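Local coordinates for protein putative sulfurtransferase DsrE (Allochromatium vinosum, PDB 2HY5) that is a putative sulfurtransferase of the DsrE/TusD family that could take part in the oxidation of intracellular sulfur, at residues Q13-A16 with S17-Y21; I87-E90 with G91-S94. One frame throughout, in Å; residues are numbered along the deposited sequence.

Contact 1 (Q13-A16 with S17-Y21); sequences QHQA and SDSAY
The carbonyl oxygen of His14 is met by two waters that lead on to the first turn of helix 16-29, the helix that follows strand 2-7 in this parallel alpha/beta sheet protein. One water, 2.6 Å from His14 O, donates to it and passes its second hydrogen to Asp18 OD2; the other stands 2.8 Å from His14 O and accepts from Ser17 N. Water thus bridges the loop carbonyl both to an amide of the opening turn and to a carboxylate, whose OD2 also forms a salt bridge with Arg58. Direct bonds take over one residue later, where Ser19 N donates to Gln15 O at 2.8 Å and Ala20 N to Ala16 O at 2.9 Å.

Gln15 runs its chain straight out, with CG opposite the backbone N (chi1 -169°), and this lays the chain and its amide alongside the hydroxyl of Ser19. Its CG passes 4.1 Å from CB of Asp18, the two side chains crossing at about a right angle. The amide is held by Asp65 and Arg69 of the DsrH chain, and Ser19 OG bonds Glu34 of that chain, so this edge of the helix start is part of the subunit interface. Ser17 OG instead bonds Asn46 and Trp64 of its own chain. Ser19 OG lies 3.6 Å from CG of Gln15.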
loop_
_atom_site.group_PDB
_atom_site.type_symbol
_atom_site.label_atom_id
_atom_site.label_comp_id
_atom_site.label_asym_id
_atom_site.label_seq_id
_atom_site.Cartn_x
_atom_site.Cartn_y
_atom_site.Cartn_z
ATOM N N GLN A 13 9.488 1.274 2.838
ATOM C CA GLN A 13 8.345 0.471 2.394
ATOM C C GLN A 13 7.777 1.006 1.082
ATOM O O GLN A 13 7.430 0.241 0.192
ATOM C CB GLN A 13 7.247 0.468 3.461
ATOM C CG GLN A 13 6.061 -0.448 3.135
ATOM C CD GLN A 13 6.234 -1.864 3.657
ATOM O OE1 GLN A 13 7.310 -2.251 4.114
ATOM N NE2 GLN A 13 5.163 -2.647 3.592
ATOM N N HIS A 14 7.665 2.327 0.986
ATOM C CA HIS A 14 7.155 2.981 -0.216
ATOM C C HIS A 14 8.130 4.072 -0.638
ATOM O O HIS A 14 8.808 4.669 0.201
ATOM C CB HIS A 14 5.779 3.599 0.047
ATOM C CG HIS A 14 4.703 2.592 0.311
ATOM N ND1 HIS A 14 4.393 2.142 1.576
ATOM C CD2 HIS A 14 3.863 1.942 -0.533
ATOM C CE1 HIS A 14 3.409 1.263 1.504
ATOM N NE2 HIS A 14 3.068 1.125 0.236
ATOM N N GLN A 15 8.199 4.341 -1.938
ATOM C CA GLN A 15 9.118 5.352 -2.453
ATOM C C GLN A 15 8.707 6.786 -2.121
ATOM O O GLN A 15 9.499 7.714 -2.281
ATOM C CB GLN A 15 9.249 5.199 -3.968
ATOM C CG GLN A 15 10.380 6.022 -4.572
ATOM C CD GLN A 15 10.448 5.893 -6.078
ATOM O OE1 GLN A 15 9.833 5.002 -6.670
ATOM N NE2 GLN A 15 11.211 6.780 -6.708
ATOM N N ALA A 16 7.477 6.959 -1.648
ATOM C CA ALA A 16 6.940 8.277 -1.305
ATOM C C ALA A 16 7.924 9.206 -0.594
ATOM O O ALA A 16 8.161 10.322 -1.050
ATOM C CB ALA A 16 5.674 8.123 -0.462
ATOM N N SER A 17 8.492 8.757 0.522
ATOM C CA SER A 17 9.427 9.590 1.267
ATOM C C SER A 17 10.639 10.000 0.419
ATOM O O SER A 17 11.111 11.130 0.509
ATOM C CB SER A 17 9.896 8.863 2.530
ATOM O OG SER A 17 10.670 9.735 3.341
ATOM N N ASP A 18 11.145 9.078 -0.396
ATOM C CA ASP A 18 12.293 9.368 -1.256
ATOM C C ASP A 18 11.915 10.378 -2.336
ATOM O O ASP A 18 12.670 11.303 -2.638
ATOM C CB ASP A 18 12.795 8.088 -1.928
ATOM C CG ASP A 18 13.540 7.183 -0.972
ATOM O OD1 ASP A 18 14.704 7.493 -0.636
ATOM O OD2 ASP A 18 12.948 6.166 -0.552
ATOM N N SER A 19 10.744 10.187 -2.926
ATOM C CA SER A 19 10.284 11.095 -3.969
ATOM C C SER A 19 10.100 12.494 -3.394
ATOM O O SER A 19 10.456 13.490 -4.031
ATOM C CB SER A 19 8.966 10.598 -4.560
ATOM O OG SER A 19 9.153 9.352 -5.204
ATOM N N ALA A 20 9.543 12.561 -2.190
ATOM C CA ALA A 20 9.309 13.839 -1.528
ATOM C C ALA A 20 10.640 14.517 -1.238
ATOM O O ALA A 20 10.775 15.729 -1.386
ATOM C CB ALA A 20 8.526 13.624 -0.236
ATOM N N TYR A 21 11.622 13.730 -0.817
ATOM C CA TYR A 21 12.945 14.268 -0.523
ATOM C C TYR A 21 13.584 14.869 -1.776
ATOM O O TYR A 21 14.076 16.004 -1.757
ATOM C CB TYR A 21 13.858 13.175 0.032
ATOM C CG TYR A 21 15.292 13.632 0.140
ATOM C CD1 TYR A 21 15.710 14.441 1.198
ATOM C CD2 TYR A 21 16.207 13.330 -0.864
ATOM C CE1 TYR A 21 17.010 14.939 1.247
ATOM C CE2 TYR A 21 17.501 13.827 -0.829
ATOM C CZ TYR A 21 17.899 14.630 0.228
ATOM O OH TYR A 21 19.187 15.114 0.254
HETATM O O HOH W 1 7.578 6.477 1.930
HETATM O O HOH W 2 10.986 5.679 1.264
#

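Contact 2 (I87-E90 with G91-S94); sequences IVDE and GEAS
Asp89 caps the N-terminus of helix 90-96: its OD2 accepts the hydrogen of Glu92 N at 2.9 Å in a nearly straight bond, with an N-H...O angle of 167°. The rotamer makes this possible. CG of Asp89 lies between the backbone N and the carbonyl carbon (chi1 66°), which folds the carboxylate back over the opening turn. The other oxygen, OD1, takes a weak bond from a water that itself accepts from Gly91 N, so a second amide of the first turn is tied to the same carboxylate through solvent. The clustered N-H groups of the helix start probably favour the charged form of Asp89.

Glu92 places CG beside its own backbone N, which brings that atom close to the cap, 3.1 Å from Asp89 OD2. A bend at the next bond then turns the carboxylate off, its plane 46° from that of Asp89. OE1 of Glu92 remains 4.8 Å from OD2 of Asp89, and its OE2 receives a hydrogen from a water that also donates to Ile87 O.

Val88 supplies the apolar part. Its CG1 lies against the backbone of Ala93, 3.3 Å from Ala93 N, and meets CB of Ala93 at 3.7 Å and CB of Glu92 at 3.6 Å. Behind the cap, Ala93 N donates to Asp89 O at 3.0 Å and Ser94 N to Glu90 O at 3.2 Å, starting the regular helix pattern.

The segment 87-90 links helix 79-85 to helix 90-96. Ile87 packs on Ala82 and Glu92 on Val79 of the former, Val88 is bonded through its backbone to Asn102 and Ile103, and its side chain rests on Leu50 of the second copy of this protein.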
loop_
_atom_site.group_PDB
_atom_site.type_symbol
_atom_site.label_atom_id
_atom_site.label_comp_id
_atom_site.label_asym_id
_atom_site.label_seq_id
_atom_site.Cartn_x
_atom_site.Cartn_y
_atom_site.Cartn_z
ATOM N N ILE A 87 5.567 6.873 17.730
ATOM C CA ILE A 87 6.601 7.897 17.586
ATOM C C ILE A 87 6.413 8.742 18.838
ATOM O O ILE A 87 5.340 9.309 19.062
ATOM C CB ILE A 87 6.403 8.758 16.318
ATOM C CG1 ILE A 87 6.641 7.903 15.069
ATOM C CG2 ILE A 87 7.377 9.935 16.330
ATOM C CD1 ILE A 87 8.062 7.360 14.933
ATOM N N VAL A 88 7.459 8.816 19.654
ATOM C CA VAL A 88 7.384 9.514 20.929
ATOM C C VAL A 88 8.526 10.478 21.230
ATOM O O VAL A 88 9.695 10.140 21.048
ATOM C CB VAL A 88 7.339 8.472 22.081
ATOM C CG1 VAL A 88 7.211 9.167 23.421
ATOM C CG2 VAL A 88 6.197 7.489 21.856
ATOM N N ASP A 89 8.181 11.682 21.685
ATOM C CA ASP A 89 9.191 12.656 22.084
ATOM C C ASP A 89 9.075 12.769 23.602
ATOM O O ASP A 89 8.260 12.081 24.209
ATOM C CB ASP A 89 8.965 14.025 21.426
ATOM C CG ASP A 89 7.683 14.705 21.886
ATOM O OD1 ASP A 89 7.508 15.902 21.578
ATOM O OD2 ASP A 89 6.846 14.055 22.542
ATOM N N GLU A 90 9.876 13.631 24.216
ATOM C CA GLU A 90 9.847 13.778 25.671
ATOM C C GLU A 90 8.461 14.043 26.260
ATOM O O GLU A 90 8.057 13.389 27.226
ATOM C CB GLU A 90 10.815 14.882 26.104
ATOM C CG GLU A 90 11.989 14.380 26.937
ATOM C CD GLU A 90 12.834 13.348 26.211
ATOM O OE1 GLU A 90 13.759 12.790 26.836
ATOM O OE2 GLU A 90 12.578 13.095 25.014
ATOM N N GLY A 91 7.739 14.999 25.686
ATOM C CA GLY A 91 6.413 15.321 26.189
ATOM C C GLY A 91 5.470 14.134 26.158
ATOM O O GLY A 91 4.793 13.836 27.145
ATOM N N GLU A 92 5.429 13.454 25.019
ATOM C CA GLU A 92 4.568 12.290 24.848
ATOM C C GLU A 92 4.917 11.169 25.823
ATOM O O GLU A 92 4.029 10.539 26.393
ATOM C CB GLU A 92 4.674 11.764 23.413
ATOM C CG GLU A 92 4.054 12.666 22.357
ATOM C CD GLU A 92 2.545 12.749 22.476
ATOM O OE1 GLU A 92 2.037 13.784 22.958
ATOM O OE2 GLU A 92 1.867 11.771 22.095
ATOM N N ALA A 93 6.211 10.919 26.007
ATOM C CA ALA A 93 6.659 9.860 26.908
ATOM C C ALA A 93 6.124 10.084 28.319
ATOM O O ALA A 93 5.657 9.148 28.974
ATOM C CB ALA A 93 8.186 9.795 26.925
ATOM N N SER A 94 6.185 11.330 28.778
ATOM C CA SER A 94 5.705 11.685 30.110
ATOM C C SER A 94 4.189 11.548 30.214
ATOM O O SER A 94 3.669 10.941 31.151
ATOM C CB SER A 94 6.107 13.124 30.441
ATOM O OG SER A 94 5.547 13.535 31.674
HETATM O O HOH W 3 3.064 9.323 20.960
HETATM O O HOH W 4 8.446 17.196 24.033
#

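Contacts 1 and 2 are both helix starts, one opening helix 16-29 and the other helix 90-96, but they lie on opposite sides of the chain's centre. Their centres are 25 Å apart and their nearest atoms about 12 Å, so they do not touch. The first is a water-mediated helix start, the second a side-chain-capped one. Contact 1 is buried and faces the DsrH and DsrF chains; contact 2 is largely at the surface. Contact 2 is also near the probable persulfide-forming Cys78, with the side chain of Glu92 about 10 Å from that of the cysteine, while contact 1 lies away from this site.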